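PDB 7AGO: N-acetylmuramoyl-L-alanine amidase from Mycobacteroides abscessus, which probably hydrolyses the amide bond between N-acetylmuramic acid and L-alanine in peptidoglycan, using a bound zinc ion. Local coordinates for residues 103-108 with 180-185; 12-17 with 54-59; 120-125 with 169-174; 36-41 with 84-89. All blocks are in the same frame, centred on the assembly; numbering follows the deposited sequence.

Overall arrangement
Interactions 1 and 2 form the buried heart of the fold, touch each other and share the sheet. Strands 101-108 and 9-14 are neighbours in it, and the zinc ion takes H106 from the first and H16 from the turn just after the second. Interaction 1 is mostly backbone bonding, whereas interaction 2 packs a strand end on helix 51-68. Interaction 3, also buried, joins strand 118-122 to helix 168-171 by a leucine methyl laid on the strand backbone, without a direct hydrogen bond. Interaction 4, only partly buried and centred about 14 Å from the chain centre, relies on a disulfide. All four reach the bound D-alpha-glutamine, interaction 1 through H106.

Interaction 1: residues 103-108 with 180-185; sequences VSIHAD and VELGNM. With ZN (zinc ion), chain D; ALA (alanine), chain C.
V180 N donates to S104 O at 2.8 Å, opening a parallel pairing that continues through H106 and L182. Beyond H106 a beta bulge shifts the register by one, yet D108 N still reaches G183 O at 2.8 Å. The tight packing lies on the face of I105 and V180, where I105 CG2 meets L182 CD1 at 3.8 Å; at the strand end A107 CB presses against M185 CG at 3.5 Å, close for two carbons. The face of H106, E181 and D108 is polar and bridged by water, D108 being partly exposed. A bend at chi2 (-83°) folds the E181 carboxylate towards H106, planes 56° apart. Zinc-bound water 1 gives to E181 OE2 and A107 O; water 2 links E181 OE2, D108 OD1 and the bound alanine's amino group, while D108 OD2 bonds Y155. H106 ND1 holds the zinc at 2.1 Å, with H16 and E51. Strands 9-14 and 118-122 flank the pair; I105 packs on helix 51-68, and L182 lies between that helix and helix 197-216.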
loop_
_atom_site.group_PDB
_atom_site.type_symbol
_atom_site.label_atom_id
_atom_site.label_comp_id
_atom_site.label_asym_id
_atom_site.label_seq_id
_atom_site.Cartn_x
_atom_site.Cartn_y
_atom_site.Cartn_z
ATOM N N VAL A 103 -4.505 1.335 4.274
ATOM C CA VAL A 103 -3.392 0.569 3.724
ATOM C C VAL A 103 -3.339 0.788 2.225
ATOM O O VAL A 103 -4.323 0.522 1.522
ATOM C CB VAL A 103 -3.500 -0.934 4.040
ATOM C CG1 VAL A 103 -2.373 -1.687 3.365
ATOM C CG2 VAL A 103 -3.463 -1.158 5.542
ATOM N N SER A 104 -2.190 1.252 1.743
ATOM C CA SER A 104 -1.905 1.373 0.319
ATOM C C SER A 104 -1.030 0.197 -0.109
ATOM O O SER A 104 -0.084 -0.164 0.593
ATOM C CB SER A 104 -1.197 2.701 0.032
ATOM O OG SER A 104 -0.914 2.855 -1.347
ATOM N N ILE A 105 -1.359 -0.407 -1.253
ATOM C CA ILE A 105 -0.680 -1.610 -1.724
ATOM C C ILE A 105 0.036 -1.295 -3.027
ATOM O O ILE A 105 -0.585 -0.822 -3.988
ATOM C CB ILE A 105 -1.660 -2.783 -1.917
ATOM C CG1 ILE A 105 -2.277 -3.188 -0.575
ATOM C CG2 ILE A 105 -0.957 -3.959 -2.581
ATOM C CD1 ILE A 105 -1.247 -3.674 0.461
ATOM N N HIS A 106 1.335 -1.597 -3.064
ATOM C CA HIS A 106 2.169 -1.366 -4.232
ATOM C C HIS A 106 3.042 -2.595 -4.449
ATOM O O HIS A 106 3.135 -3.474 -3.589
ATOM C CB HIS A 106 3.048 -0.113 -4.046
ATOM C CG HIS A 106 2.323 1.182 -4.267
ATOM N ND1 HIS A 106 2.560 1.982 -5.364
ATOM C CD2 HIS A 106 1.372 1.817 -3.539
ATOM C CE1 HIS A 106 1.779 3.048 -5.309
ATOM N NE2 HIS A 106 1.049 2.973 -4.210
ATOM N N ALA A 107 3.690 -2.651 -5.609
ATOM C CA ALA A 107 4.805 -3.563 -5.836
ATOM C C ALA A 107 5.910 -2.783 -6.529
ATOM O O ALA A 107 5.648 -1.828 -7.269
ATOM C CB ALA A 107 4.406 -4.788 -6.676
ATOM N N ASP A 108 7.147 -3.210 -6.305
ATOM C CA ASP A 108 8.309 -2.367 -6.526
ATOM C C ASP A 108 9.076 -2.816 -7.765
ATOM O O ASP A 108 8.859 -3.904 -8.304
ATOM C CB ASP A 108 9.204 -2.417 -5.278
ATOM C CG ASP A 108 10.195 -1.275 -5.196
ATOM O OD1 ASP A 108 10.025 -0.229 -5.860
ATOM O OD2 ASP A 108 11.169 -1.442 -4.436
ATOM N N VAL A 180 2.458 -0.431 1.713
ATOM C CA VAL A 180 3.191 -1.691 1.707
ATOM C C VAL A 180 3.605 -1.992 0.276
ATOM O O VAL A 180 2.748 -2.187 -0.593
ATOM C CB VAL A 180 2.355 -2.842 2.287
ATOM C CG1 VAL A 180 3.180 -4.116 2.320
ATOM C CG2 VAL A 180 1.875 -2.506 3.695
ATOM N N GLU A 181 4.914 -2.003 0.029
ATOM C CA GLU A 181 5.485 -2.554 -1.196
ATOM C C GLU A 181 5.685 -4.046 -0.956
ATOM O O GLU A 181 6.556 -4.438 -0.173
ATOM C CB GLU A 181 6.808 -1.864 -1.528
ATOM C CG GLU A 181 6.676 -0.390 -1.950
ATOM C CD GLU A 181 6.336 -0.247 -3.412
ATOM O OE1 GLU A 181 6.144 -1.302 -4.058
ATOM O OE2 GLU A 181 6.257 0.907 -3.915
ATOM N N LEU A 182 4.854 -4.884 -1.591
ATOM C CA LEU A 182 4.816 -6.280 -1.170
ATOM C C LEU A 182 5.997 -7.084 -1.692
ATOM O O LEU A 182 6.289 -8.151 -1.140
ATOM C CB LEU A 182 3.502 -6.940 -1.600
ATOM C CG LEU A 182 2.301 -6.577 -0.723
ATOM C CD1 LEU A 182 0.981 -6.973 -1.385
ATOM C CD2 LEU A 182 2.438 -7.283 0.638
ATOM N N GLY A 183 6.662 -6.610 -2.739
ATOM C CA GLY A 183 7.814 -7.317 -3.282
ATOM C C GLY A 183 8.352 -6.591 -4.495
ATOM O O GLY A 183 7.879 -5.509 -4.863
ATOM N N ASN A 184 9.367 -7.210 -5.116
ATOM C CA ASN A 184 10.060 -6.652 -6.278
ATOM C C ASN A 184 9.570 -7.366 -7.536
ATOM O O ASN A 184 9.872 -8.546 -7.740
ATOM C CB ASN A 184 11.574 -6.814 -6.111
ATOM C CG ASN A 184 12.351 -6.315 -7.317
ATOM O OD1 ASN A 184 11.793 -5.666 -8.204
ATOM N ND2 ASN A 184 13.654 -6.611 -7.352
ATOM N N MET A 185 8.820 -6.654 -8.391
ATOM C CA MET A 185 8.284 -7.297 -9.587
ATOM C C MET A 185 9.377 -7.767 -10.536
ATOM O O MET A 185 9.116 -8.629 -11.390
ATOM C CB MET A 185 7.347 -6.350 -10.342
ATOM C CG MET A 185 6.218 -5.783 -9.495
ATOM S SD MET A 185 4.817 -5.180 -10.484
ATOM C CE MET A 185 3.767 -6.640 -10.508
HETATM ZN ZN ZN D . 3.722 1.549 -7.066
HETATM N N ALA C . 7.749 4.213 -5.086
HETATM C CA ALA C . 6.298 4.380 -5.076
HETATM C C ALA C . 5.909 5.759 -5.602
HETATM O O ALA C . 6.759 6.653 -5.675
HETATM C CB ALA C . 5.749 4.168 -3.668
HETATM O O HOH W 1 5.619 0.836 -6.495
HETATM O O HOH W 2 8.833 1.959 -4.714
#

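Interaction 2: residues 12-17 with 54-59. With ZN (zinc ion), chain D; ZGL (D-alpha-glutamine), chain B.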
loop_
_atom_site.group_PDB
_atom_site.type_symbol
_atom_site.label_atom_id
_atom_site.label_comp_id
_atom_site.label_asym_id
_atom_site.label_seq_id
_atom_site.Cartn_x
_atom_site.Cartn_y
_atom_site.Cartn_z
ATOM N N LEU A 12 -8.661 0.975 1.600
ATOM C CA LEU A 12 -7.626 0.258 0.869
ATOM C C LEU A 12 -7.329 0.987 -0.431
ATOM O O LEU A 12 -8.251 1.377 -1.153
ATOM C CB LEU A 12 -8.068 -1.176 0.573
ATOM C CG LEU A 12 -8.476 -2.000 1.796
ATOM C CD1 LEU A 12 -9.054 -3.351 1.366
ATOM C CD2 LEU A 12 -7.276 -2.183 2.721
ATOM N N ASP A 13 -6.045 1.164 -0.728
ATOM C CA ASP A 13 -5.611 1.877 -1.930
ATOM C C ASP A 13 -4.786 0.938 -2.796
ATOM O O ASP A 13 -3.595 0.729 -2.519
ATOM C CB ASP A 13 -4.782 3.111 -1.562
ATOM C CG ASP A 13 -4.113 3.740 -2.764
ATOM O OD1 ASP A 13 -4.775 3.812 -3.824
ATOM O OD2 ASP A 13 -2.937 4.167 -2.652
ATOM N N PRO A 14 -5.358 0.370 -3.867
ATOM C CA PRO A 14 -4.536 -0.359 -4.841
ATOM C C PRO A 14 -3.797 0.637 -5.723
ATOM O O PRO A 14 -4.404 1.357 -6.515
ATOM C CB PRO A 14 -5.576 -1.171 -5.634
ATOM C CG PRO A 14 -6.915 -0.510 -5.392
ATOM C CD PRO A 14 -6.750 0.548 -4.316
ATOM N N GLY A 15 -2.474 0.669 -5.578
ATOM C CA GLY A 15 -1.694 1.730 -6.194
ATOM C C GLY A 15 -1.811 1.742 -7.707
ATOM O O GLY A 15 -1.951 0.703 -8.354
ATOM N N HIS A 16 -1.731 2.958 -8.261
ATOM C CA HIS A 16 -1.742 3.271 -9.693
ATOM C C HIS A 16 -3.105 3.041 -10.336
ATOM O O HIS A 16 -4.059 2.622 -9.667
ATOM C CB HIS A 16 -0.648 2.489 -10.418
ATOM C CG HIS A 16 0.681 2.600 -9.742
ATOM N ND1 HIS A 16 1.482 3.721 -9.844
ATOM C CD2 HIS A 16 1.319 1.755 -8.897
ATOM C CE1 HIS A 16 2.565 3.549 -9.101
ATOM N NE2 HIS A 16 2.495 2.361 -8.526
ATOM N N ASN A 17 -3.199 3.355 -11.632
ATOM C CA ASN A 17 -4.444 3.352 -12.390
ATOM C C ASN A 17 -4.539 2.131 -13.294
ATOM O O ASN A 17 -3.533 1.569 -13.730
ATOM C CB ASN A 17 -4.553 4.587 -13.298
ATOM C CG ASN A 17 -4.638 5.896 -12.551
ATOM O OD1 ASN A 17 -5.035 5.961 -11.389
ATOM N ND2 ASN A 17 -4.288 6.982 -13.252
ATOM N N PHE A 54 -1.715 -6.198 -10.252
ATOM C CA PHE A 54 -1.374 -6.891 -9.014
ATOM C C PHE A 54 -2.001 -6.203 -7.806
ATOM O O PHE A 54 -2.579 -6.863 -6.932
ATOM C CB PHE A 54 0.149 -6.974 -8.845
ATOM C CG PHE A 54 0.573 -7.372 -7.453
ATOM C CD1 PHE A 54 0.469 -8.689 -7.025
ATOM C CD2 PHE A 54 1.025 -6.408 -6.550
ATOM C CE1 PHE A 54 0.830 -9.047 -5.733
ATOM C CE2 PHE A 54 1.384 -6.752 -5.264
ATOM C CZ PHE A 54 1.299 -8.073 -4.847
ATOM N N THR A 55 -1.870 -4.875 -7.719
ATOM C CA THR A 55 -2.384 -4.186 -6.541
ATOM C C THR A 55 -3.900 -4.262 -6.503
ATOM O O THR A 55 -4.492 -4.485 -5.440
ATOM C CB THR A 55 -1.931 -2.723 -6.518
ATOM O OG1 THR A 55 -2.494 -2.039 -7.641
ATOM C CG2 THR A 55 -0.405 -2.621 -6.555
ATOM N N TRP A 56 -4.542 -4.100 -7.664
ATOM C CA TRP A 56 -5.993 -4.214 -7.733
ATOM C C TRP A 56 -6.459 -5.565 -7.209
ATOM O O TRP A 56 -7.309 -5.645 -6.315
ATOM C CB TRP A 56 -6.447 -4.006 -9.182
ATOM C CG TRP A 56 -7.903 -4.248 -9.445
ATOM C CD1 TRP A 56 -8.446 -5.270 -10.182
ATOM C CD2 TRP A 56 -9.005 -3.451 -8.991
ATOM N NE1 TRP A 56 -9.819 -5.152 -10.214
ATOM C CE2 TRP A 56 -10.184 -4.044 -9.493
ATOM C CE3 TRP A 56 -9.109 -2.292 -8.214
ATOM C CZ2 TRP A 56 -11.450 -3.519 -9.231
ATOM C CZ3 TRP A 56 -10.365 -1.779 -7.950
ATOM C CH2 TRP A 56 -11.515 -2.386 -8.460
ATOM N N ASN A 57 -5.915 -6.645 -7.754
ATOM C CA ASN A 57 -6.424 -7.957 -7.381
ATOM C C ASN A 57 -6.095 -8.291 -5.933
ATOM O O ASN A 57 -6.905 -8.908 -5.235
ATOM C CB ASN A 57 -5.882 -9.001 -8.347
ATOM C CG ASN A 57 -6.688 -9.027 -9.636
ATOM O OD1 ASN A 57 -6.219 -8.613 -10.691
ATOM N ND2 ASN A 57 -7.935 -9.464 -9.531
ATOM N N THR A 58 -4.926 -7.873 -5.453
ATOM C CA THR A 58 -4.596 -8.133 -4.055
ATOM C C THR A 58 -5.500 -7.338 -3.121
ATOM O O THR A 58 -5.964 -7.860 -2.102
ATOM C CB THR A 58 -3.125 -7.817 -3.803
ATOM O OG1 THR A 58 -2.338 -8.642 -4.671
ATOM C CG2 THR A 58 -2.744 -8.127 -2.349
ATOM N N VAL A 59 -5.793 -6.087 -3.465
ATOM C CA VAL A 59 -6.704 -5.299 -2.635
ATOM C C VAL A 59 -8.107 -5.910 -2.619
ATOM O O VAL A 59 -8.780 -5.918 -1.580
ATOM C CB VAL A 59 -6.716 -3.835 -3.107
ATOM C CG1 VAL A 59 -8.009 -3.139 -2.654
ATOM C CG2 VAL A 59 -5.499 -3.119 -2.525
HETATM ZN ZN ZN D . 3.722 1.549 -7.066
HETATM C CD ZGL B . 2.797 6.963 -7.270
HETATM N N ZGL B . 4.662 5.886 -6.056
HETATM O O2 ZGL B . 2.107 5.978 -7.006
HETATM N N1 ZGL B . 2.423 7.929 -8.100
HETATM C CA ZGL B . 4.174 7.140 -6.638
HETATM C CB ZGL B . 4.130 8.292 -5.627
HETATM C C ZGL B . 2.917 9.197 -3.542
HETATM C CG ZGL B . 3.059 8.089 -4.572
HETATM O OXT ZGL B . 3.695 10.184 -3.599
HETATM O O ZGL B . 2.027 9.072 -2.693
HETATM O O HOH W 1 5.619 0.836 -6.495
#
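P14, where strand 9-14 ends, packs against V59 and W56 of helix 51-68, an example of the strand-helix layering of an alpha/beta zinc amidase, with the loop after the strand carrying a metal ligand. The apolar part is compact. The proline ring lies across V59, with P14 CB 3.7 Å from V59 CG2, while L12 and V59 run antiparallel past one another, L12 CB lying 3.8 Å from V59 CG1. P14 CG comes to the edge of the W56 indole, near its plane, 4.0 Å from CE3.

Polar contact across the interface is a single hydrogen bond. With chi1 at 64°, T55 OG1 sits between its own backbone N and carbonyl carbon, and from there it donates to G15 O at 2.9 Å, in the carbonyl plane and on a lone pair. Outside the pair, D13 OD1 is bonded to T76 and salt-bridged to R90, which also bonds P14 O and H16 O.

Metal binding forms the third group. H16 NE2 coordinates zinc at 2.1 Å, completing with E51, H106 and water 1 a four-ligand site. On the other ring nitrogen, ND1 is bonded to T40 O, a second-shell contact that should fix the rotation of the imidazole. H16 CE1 lies 3.2 Å from O2 of the bound D-alpha-glutamine, the O2 atom reaching the ring obliquely.

Interaction 3: residues 120-125 with 169-174; sequences NYSNPP and GLNLAQ. With ZGL (D-alpha-glutamine), chain B.
L170 CD1 rests over one face of two successive flat groups, the N120-Y121 and Y121-S122 peptide planes, lying 3.8 Å from N120 C and 3.7 Å from Y121 C. The edges of these planes are engaged in the sheet, where N120 pairs with L179 and Y121 with Y162 and R164. This is helix-on-sheet packing within the alpha/beta amidase fold: short helix 168-171 covers strand 118-122 on the side remote from helix 132-147, against which the Y121 side chain lies.

L170 accomplishes this reach with CG anti to its carbonyl carbon (chi1 -61°) and CD1 extended from CA (chi2 -173°), which brings one methyl onto the strand backbone. S122 CB adds a lighter contact, 4.2 Å from L170 CB. No hydrogen bond crosses between the two segments, and their polar ends are satisfied elsewhere. S122 OG stands 4.1 Å from N171 OD1 and pairs with Q130. The N120 amide is held by R164 and the carbonyl of L179, while that of N171 uses R32 together with the carbonyls of D30 and S165.

The methyl is the main point at which helix and strand meet, while the start of the same helix serves the ligand. There the backbone G169 N donates to carboxylate atom O of the bound D-alpha-glutamine at 2.7 Å, with an N-H...O angle of 160°.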
loop_
_atom_site.group_PDB
_atom_site.type_symbol
_atom_site.label_atom_id
_atom_site.label_comp_id
_atom_site.label_asym_id
_atom_site.label_seq_id
_atom_site.Cartn_x
_atom_site.Cartn_y
_atom_site.Cartn_z
ATOM N N ASN A 120 6.315 1.318 4.098
ATOM C CA ASN A 120 6.654 2.733 4.038
ATOM C C ASN A 120 5.729 3.529 4.946
ATOM O O ASN A 120 4.519 3.279 4.997
ATOM C CB ASN A 120 6.544 3.260 2.602
ATOM C CG ASN A 120 7.468 2.521 1.646
ATOM O OD1 ASN A 120 8.634 2.876 1.504
ATOM N ND2 ASN A 120 6.956 1.467 1.015
ATOM N N TYR A 121 6.308 4.487 5.660
ATOM C CA TYR A 121 5.537 5.320 6.572
ATOM C C TYR A 121 6.140 6.715 6.581
ATOM O O TYR A 121 7.305 6.914 6.224
ATOM C CB TYR A 121 5.500 4.721 7.988
ATOM C CG TYR A 121 6.852 4.716 8.669
ATOM C CD1 TYR A 121 7.757 3.682 8.448
ATOM C CD2 TYR A 121 7.226 5.745 9.530
ATOM C CE1 TYR A 121 8.996 3.671 9.066
ATOM C CE2 TYR A 121 8.470 5.743 10.153
ATOM C CZ TYR A 121 9.348 4.708 9.915
ATOM O OH TYR A 121 10.581 4.707 10.532
ATOM N N SER A 122 5.327 7.682 7.010
ATOM C CA SER A 122 5.729 9.083 6.969
ATOM C C SER A 122 6.805 9.379 8.009
ATOM O O SER A 122 6.631 9.103 9.199
ATOM C CB SER A 122 4.516 9.981 7.210
ATOM O OG SER A 122 4.893 11.356 7.211
ATOM N N ASN A 123 7.911 9.958 7.563
ATOM C CA ASN A 123 8.980 10.307 8.491
ATOM C C ASN A 123 9.812 11.432 7.894
ATOM O O ASN A 123 10.294 11.305 6.761
ATOM C CB ASN A 123 9.870 9.097 8.799
ATOM C CG ASN A 123 10.757 9.321 10.012
ATOM O OD1 ASN A 123 10.325 9.897 11.010
ATOM N ND2 ASN A 123 12.003 8.870 9.929
ATOM N N PRO A 124 9.992 12.558 8.608
ATOM C CA PRO A 124 9.377 12.835 9.910
ATOM C C PRO A 124 7.879 13.105 9.763
ATOM O O PRO A 124 7.441 13.518 8.694
ATOM C CB PRO A 124 10.118 14.088 10.390
ATOM C CG PRO A 124 10.544 14.763 9.141
ATOM C CD PRO A 124 10.838 13.674 8.148
ATOM N N PRO A 125 7.104 12.859 10.812
ATOM C CA PRO A 125 5.658 13.072 10.711
ATOM C C PRO A 125 5.338 14.545 10.520
ATOM O O PRO A 125 6.039 15.424 11.029
ATOM C CB PRO A 125 5.125 12.555 12.054
ATOM C CG PRO A 125 6.300 12.555 12.969
ATOM C CD PRO A 125 7.505 12.316 12.121
ATOM N N GLY A 169 0.927 10.549 -0.688
ATOM C CA GLY A 169 -0.106 9.731 -0.066
ATOM C C GLY A 169 0.133 9.475 1.407
ATOM O O GLY A 169 -0.821 9.219 2.153
ATOM N N LEU A 170 1.384 9.548 1.847
ATOM C CA LEU A 170 1.689 9.434 3.266
ATOM C C LEU A 170 1.660 10.792 3.960
ATOM O O LEU A 170 1.138 10.908 5.078
ATOM C CB LEU A 170 3.057 8.785 3.457
ATOM C CG LEU A 170 3.166 7.361 2.888
ATOM C CD1 LEU A 170 4.523 6.750 3.286
ATOM C CD2 LEU A 170 2.020 6.495 3.389
ATOM N N ASN A 171 2.225 11.818 3.317
ATOM C CA ASN A 171 2.253 13.153 3.905
ATOM C C ASN A 171 0.850 13.687 4.167
ATOM O O ASN A 171 0.635 14.419 5.142
ATOM C CB ASN A 171 2.997 14.123 2.979
ATOM C CG ASN A 171 4.427 13.685 2.704
ATOM O OD1 ASN A 171 5.018 12.944 3.486
ATOM N ND2 ASN A 171 4.994 14.159 1.595
ATOM N N LEU A 172 -0.109 13.340 3.316
ATOM C CA LEU A 172 -1.450 13.912 3.396
ATOM C C LEU A 172 -2.370 13.140 4.333
ATOM O O LEU A 172 -3.523 13.555 4.528
ATOM C CB LEU A 172 -2.067 13.975 1.994
ATOM C CG LEU A 172 -1.368 14.946 1.039
ATOM C CD1 LEU A 172 -1.838 14.736 -0.406
ATOM C CD2 LEU A 172 -1.586 16.417 1.463
ATOM N N ALA A 173 -1.897 12.037 4.911
ATOM C CA ALA A 173 -2.752 11.179 5.725
ATOM C C ALA A 173 -3.178 11.882 7.011
ATOM O O ALA A 173 -2.351 12.478 7.707
ATOM C CB ALA A 173 -2.025 9.880 6.069
ATOM N N GLN A 174 -4.476 11.795 7.333
ATOM C CA GLN A 174 -5.009 12.283 8.605
ATOM C C GLN A 174 -5.341 11.153 9.572
ATOM O O GLN A 174 -5.880 11.415 10.659
ATOM C CB GLN A 174 -6.264 13.141 8.364
ATOM C CG GLN A 174 -6.008 14.404 7.534
ATOM C CD GLN A 174 -5.027 15.352 8.210
ATOM O OE1 GLN A 174 -5.145 15.634 9.401
ATOM N NE2 GLN A 174 -4.042 15.829 7.455
HETATM C CD ZGL B . 2.797 6.963 -7.270
HETATM N N ZGL B . 4.662 5.886 -6.056
HETATM O O2 ZGL B . 2.107 5.978 -7.006
HETATM N N1 ZGL B . 2.423 7.929 -8.100
HETATM C CA ZGL B . 4.174 7.140 -6.638
HETATM C CB ZGL B . 4.130 8.292 -5.627
HETATM C C ZGL B . 2.917 9.197 -3.542
HETATM C CG ZGL B . 3.059 8.089 -4.572
HETATM O OXT ZGL B . 3.695 10.184 -3.599
HETATM O O ZGL B . 2.027 9.072 -2.693
#

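Interaction 4: residues 36-41 with 84-89. With ZGL (D-alpha-glutamine), chain B.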
loop_
_atom_site.group_PDB
_atom_site.type_symbol
_atom_site.label_atom_id
_atom_site.label_comp_id
_atom_site.label_asym_id
_atom_site.label_seq_id
_atom_site.Cartn_x
_atom_site.Cartn_y
_atom_site.Cartn_z
ATOM N N LYS A 36 4.274 17.064 -6.835
ATOM C CA LYS A 36 4.754 15.939 -7.627
ATOM C C LYS A 36 3.647 15.501 -8.575
ATOM O O LYS A 36 2.531 16.019 -8.535
ATOM C CB LYS A 36 5.228 14.793 -6.736
ATOM C CG LYS A 36 4.146 14.162 -5.916
ATOM C CD LYS A 36 4.750 13.158 -4.940
ATOM C CE LYS A 36 5.503 12.044 -5.660
ATOM N NZ LYS A 36 5.954 10.983 -4.711
ATOM N N SER A 37 3.960 14.533 -9.433
ATOM C CA SER A 37 3.013 14.144 -10.471
ATOM C C SER A 37 1.751 13.530 -9.873
ATOM O O SER A 37 1.812 12.749 -8.920
ATOM C CB SER A 37 3.666 13.154 -11.440
ATOM O OG SER A 37 4.746 13.764 -12.130
ATOM N N CYS A 38 0.609 13.870 -10.483
ATOM C CA CYS A 38 -0.691 13.316 -10.105
ATOM C C CYS A 38 -0.653 11.799 -10.000
ATOM O O CYS A 38 -1.206 11.221 -9.059
ATOM C CB CYS A 38 -1.748 13.750 -11.133
ATOM S SG CYS A 38 -3.156 12.589 -11.402
ATOM N N GLN A 39 -0.021 11.134 -10.965
ATOM C CA GLN A 39 0.109 9.684 -10.929
ATOM C C GLN A 39 1.351 9.269 -11.699
ATOM O O GLN A 39 1.947 10.053 -12.442
ATOM C CB GLN A 39 -1.115 8.969 -11.532
ATOM C CG GLN A 39 -2.169 8.476 -10.540
ATOM C CD GLN A 39 -1.648 7.471 -9.511
ATOM O OE1 GLN A 39 -0.535 6.949 -9.613
ATOM N NE2 GLN A 39 -2.464 7.209 -8.501
ATOM N N THR A 40 1.730 8.010 -11.507
ATOM C CA THR A 40 2.714 7.333 -12.338
ATOM C C THR A 40 2.123 5.996 -12.760
ATOM O O THR A 40 1.213 5.470 -12.115
ATOM C CB THR A 40 4.038 7.095 -11.604
ATOM O OG1 THR A 40 3.786 6.280 -10.456
ATOM C CG2 THR A 40 4.676 8.416 -11.171
ATOM N N SER A 41 2.651 5.433 -13.849
ATOM C CA SER A 41 2.048 4.211 -14.378
ATOM C C SER A 41 2.246 3.014 -13.453
ATOM O O SER A 41 1.411 2.100 -13.443
ATOM C CB SER A 41 2.625 3.894 -15.755
ATOM O OG SER A 41 4.002 3.580 -15.643
ATOM N N GLY A 84 -7.704 6.494 -12.986
ATOM C CA GLY A 84 -8.110 6.530 -11.598
ATOM C C GLY A 84 -7.718 7.850 -10.961
ATOM O O GLY A 84 -7.183 8.741 -11.624
ATOM N N PRO A 85 -7.986 8.007 -9.664
ATOM C CA PRO A 85 -7.757 9.304 -9.013
ATOM C C PRO A 85 -6.279 9.592 -8.792
ATOM O O PRO A 85 -5.469 8.684 -8.577
ATOM C CB PRO A 85 -8.493 9.166 -7.673
ATOM C CG PRO A 85 -9.470 8.014 -7.874
ATOM C CD PRO A 85 -8.756 7.081 -8.820
ATOM N N CYS A 86 -5.946 10.883 -8.843
ATOM C CA CYS A 86 -4.601 11.361 -8.529
ATOM C C CYS A 86 -4.238 11.013 -7.095
ATOM O O CYS A 86 -5.103 10.759 -6.259
ATOM C CB CYS A 86 -4.505 12.869 -8.698
ATOM S SG CYS A 86 -4.708 13.464 -10.389
ATOM N N ILE A 87 -2.933 11.057 -6.798
ATOM C CA ILE A 87 -2.497 10.642 -5.470
ATOM C C ILE A 87 -3.013 11.581 -4.393
ATOM O O ILE A 87 -3.284 11.138 -3.271
ATOM C CB ILE A 87 -0.963 10.503 -5.390
ATOM C CG1 ILE A 87 -0.254 11.794 -5.810
ATOM C CG2 ILE A 87 -0.499 9.330 -6.230
ATOM C CD1 ILE A 87 1.284 11.669 -5.765
ATOM N N ASP A 88 -3.153 12.884 -4.679
ATOM C CA ASP A 88 -3.679 13.752 -3.627
ATOM C C ASP A 88 -5.166 13.490 -3.406
ATOM O O ASP A 88 -5.628 13.451 -2.259
ATOM C CB ASP A 88 -3.395 15.236 -3.915
ATOM C CG ASP A 88 -4.014 15.749 -5.210
ATOM O OD1 ASP A 88 -4.172 14.969 -6.171
ATOM O OD2 ASP A 88 -4.294 16.977 -5.265
ATOM N N LYS A 89 -5.919 13.277 -4.488
ATOM C CA LYS A 89 -7.338 12.939 -4.368
ATOM C C LYS A 89 -7.541 11.615 -3.628
ATOM O O LYS A 89 -8.515 11.460 -2.882
ATOM C CB LYS A 89 -7.976 12.888 -5.762
ATOM C CG LYS A 89 -9.419 12.404 -5.819
ATOM C CD LYS A 89 -10.414 13.419 -5.259
ATOM C CE LYS A 89 -10.909 14.371 -6.341
ATOM N NZ LYS A 89 -11.989 15.278 -5.853
HETATM C CD ZGL B . 2.797 6.963 -7.270
HETATM N N ZGL B . 4.662 5.886 -6.056
HETATM O O2 ZGL B . 2.107 5.978 -7.006
HETATM N N1 ZGL B . 2.423 7.929 -8.100
HETATM C CA ZGL B . 4.174 7.140 -6.638
HETATM C CB ZGL B . 4.130 8.292 -5.627
HETATM C C ZGL B . 2.917 9.197 -3.542
HETATM C CG ZGL B . 3.059 8.089 -4.572
HETATM O OXT ZGL B . 3.695 10.184 -3.599
HETATM O O ZGL B . 2.027 9.072 -2.693
#
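Torsions of 150° about chi1 of C38 and -66° about chi1 of C86 swing the two sulphurs together, and the resulting disulfide, SG to SG 2.0 Å, has a chi3 of -86°, close to the relaxed right angle. The covalent link lies where helix 87-96 begins, with C86 at its N-cap position. Directly beside it, I87 N donates to C38 O at 2.8 Å in the carbonyl plane, tying the first turn to the opposite segment. I87 then reaches along that segment: its CD1 lies 3.4 Å from S37 O and 3.8 Å from K36 CG, the lysine chain running athwart it.

Q39 uses both ends of its amide. OE1 accepts from T40 N at 3.1 Å on an in-plane lone pair, which helps fix the amide's turn, while NE2 makes a weak but nearly straight bond to P85 O at 3.3 Å. The bound D-alpha-glutamine donates weakly from N1 to the same OE1, and K36 NZ, held also by D166 O, grips its OXT at 2.6 Å. A cross-linked, internally bonded frame therefore presents a lysine to the ligand's gamma carboxylate, free in this bound fragment; in a longer stem peptide this position would probably carry the bond to the third residue.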